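PDB 2R1I: GCN5-related N-acetyltransferase from Arthrobacter sp., which probably transfers an acetyl group from acetyl-coenzyme A to an amine of a still unidentified substrate, as other GCN5-related N-acetyltransferases do. Local coordinates for residues A[31-36]-A[63-68]. Residues are numbered along the deposited sequence; the frame is centred on the assembly and turned at random. Where two conformers were deposited one is given.
Sequences ADAATV and HLLAGE
The two N-terminal helices of the GNAT fold, 33-47 and 54-64, come together here where the first begins and the second runs out, and the joint is made by L65 reaching toward A33. A single methyl does the work: CD1 of L65 sits 3.8 Å from CA of A33 and 3.9 Å from N of A33, so the leucine meets the backbone of the first helical turn as much as any side chain. Around that point CD1 of L65 also touches CB of A33 at 4.2 Å, C of D32 at 4.1 Å and, more loosely, CG2 of V36 at 4.5 Å. L65 has CG turned anti to its own carbonyl carbon (chi1 -65°) and CD1 carried on in an extended arm (chi2 -180°), which brings that methyl to the helix start. The contact is van der Waals packing of one methyl against backbone and apolar side chains. D32 keeps its carboxylate for its own side of the joint, with OD2 bonded to N of T29 and salt-bridged to R26, while O of D32 accepts a hydrogen bond from N of V36 at 3.0 Å. L65 itself lies in a type I turn from L64 to G67, from which the chain heads for strand 70-75. V72 of that strand touches both L65 and V36, as does A28. The start of one helix thus packs against the turn after the next, beside the sheet, in the N-terminal half of a GNAT domain, with two successive helices inserted between its first two strands.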
loop_
_atom_site.group_PDB
_atom_site.type_symbol
_atom_site.label_atom_id
_atom_site.label_comp_id
_atom_site.label_asym_id
_atom_site.label_seq_id
_atom_site.Cartn_x
_atom_site.Cartn_y
_atom_site.Cartn_z
ATOM N N ALA A 31 -18.105 17.126 6.141
ATOM C CA ALA A 31 -18.462 17.971 7.305
ATOM C C ALA A 31 -17.725 17.537 8.569
ATOM O O ALA A 31 -17.655 18.262 9.562
ATOM C CB ALA A 31 -19.986 17.943 7.542
ATOM N N ASP A 32 -17.185 16.325 8.523
ATOM C CA ASP A 32 -16.411 15.786 9.637
ATOM C C ASP A 32 -14.925 16.098 9.567
ATOM O O ASP A 32 -14.170 15.591 10.406
ATOM C CB ASP A 32 -16.593 14.269 9.732
ATOM C CG ASP A 32 -18.018 13.849 10.045
ATOM O OD1 ASP A 32 -18.562 14.359 11.070
ATOM O OD2 ASP A 32 -18.545 12.985 9.297
ATOM N N ALA A 33 -14.479 16.893 8.593
ATOM C CA ALA A 33 -13.025 17.144 8.446
ATOM C C ALA A 33 -12.348 17.654 9.731
ATOM O O ALA A 33 -11.253 17.152 10.113
ATOM C CB ALA A 33 -12.684 18.026 7.223
ATOM N N ALA A 34 -12.966 18.606 10.415
ATOM C CA ALA A 34 -12.357 19.154 11.607
ATOM C C ALA A 34 -12.307 18.134 12.745
ATOM O O ALA A 34 -11.295 18.061 13.487
ATOM C CB ALA A 34 -13.046 20.494 12.049
ATOM N N THR A 35 -13.381 17.359 12.902
ATOM C CA THR A 35 -13.461 16.326 13.920
ATOM C C THR A 35 -12.345 15.322 13.733
ATOM O O THR A 35 -11.569 15.006 14.668
ATOM C CB THR A 35 -14.849 15.637 13.864
ATOM O OG1 THR A 35 -15.825 16.572 14.324
ATOM C CG2 THR A 35 -14.945 14.363 14.749
ATOM N N VAL A 36 -12.226 14.860 12.511
ATOM C CA VAL A 36 -11.228 13.834 12.142
ATOM C C VAL A 36 -9.811 14.391 12.334
ATOM O O VAL A 36 -8.937 13.712 12.876
ATOM C CB VAL A 36 -11.428 13.286 10.725
ATOM C CG1 VAL A 36 -10.294 12.330 10.358
ATOM C CG2 VAL A 36 -12.773 12.518 10.639
ATOM N N HIS A 63 -10.457 17.646 1.423
ATOM C CA HIS A 63 -10.239 17.046 0.117
ATOM C C HIS A 63 -10.540 15.553 0.107
ATOM O O HIS A 63 -11.412 15.092 -0.604
ATOM C CB HIS A 63 -8.813 17.284 -0.384
ATOM C CG HIS A 63 -8.681 17.037 -1.844
ATOM N ND1 HIS A 63 -7.938 16.004 -2.386
ATOM C CD2 HIS A 63 -9.271 17.667 -2.883
ATOM C CE1 HIS A 63 -8.050 16.042 -3.703
ATOM N NE2 HIS A 63 -8.882 17.016 -4.027
ATOM N N LEU A 64 -9.813 14.797 0.919
ATOM C CA LEU A 64 -9.902 13.345 0.919
ATOM C C LEU A 64 -11.308 12.818 1.199
ATOM O O LEU A 64 -11.752 11.850 0.544
ATOM C CB LEU A 64 -8.878 12.782 1.911
ATOM C CG LEU A 64 -7.441 13.033 1.570
ATOM C CD1 LEU A 64 -6.512 12.510 2.678
ATOM C CD2 LEU A 64 -7.089 12.450 0.213
ATOM N N LEU A 65 -11.978 13.403 2.191
ATOM C CA LEU A 65 -13.301 12.940 2.596
ATOM C C LEU A 65 -14.383 13.202 1.501
ATOM O O LEU A 65 -15.448 12.598 1.535
ATOM C CB LEU A 65 -13.692 13.596 3.925
ATOM C CG LEU A 65 -12.849 13.241 5.142
ATOM C CD1 LEU A 65 -13.318 13.936 6.415
ATOM C CD2 LEU A 65 -12.836 11.704 5.330
ATOM N N ALA A 66 -14.087 14.113 0.564
ATOM C CA ALA A 66 -14.915 14.389 -0.596
ATOM C C ALA A 66 -14.785 13.330 -1.687
ATOM O O ALA A 66 -15.639 13.245 -2.569
ATOM C CB ALA A 66 -14.544 15.746 -1.212
ATOM N N GLY A 67 -13.719 12.537 -1.640
ATOM C CA GLY A 67 -13.483 11.441 -2.590
ATOM C C GLY A 67 -13.646 10.053 -1.993
ATOM O O GLY A 67 -14.200 9.875 -0.894
ATOM N N GLU A 68 -13.139 9.076 -2.745
ATOM C CA GLU A 68 -13.315 7.639 -2.490
ATOM C C GLU A 68 -11.956 6.940 -2.350
ATOM O O GLU A 68 -11.915 5.747 -2.088
ATOM C CB GLU A 68 -14.096 6.961 -3.647
ATOM C CG GLU A 68 -15.434 7.599 -3.943
ATOM C CD GLU A 68 -16.359 7.546 -2.723
ATOM O OE1 GLU A 68 -16.375 6.482 -2.084
ATOM O OE2 GLU A 68 -17.035 8.566 -2.396
#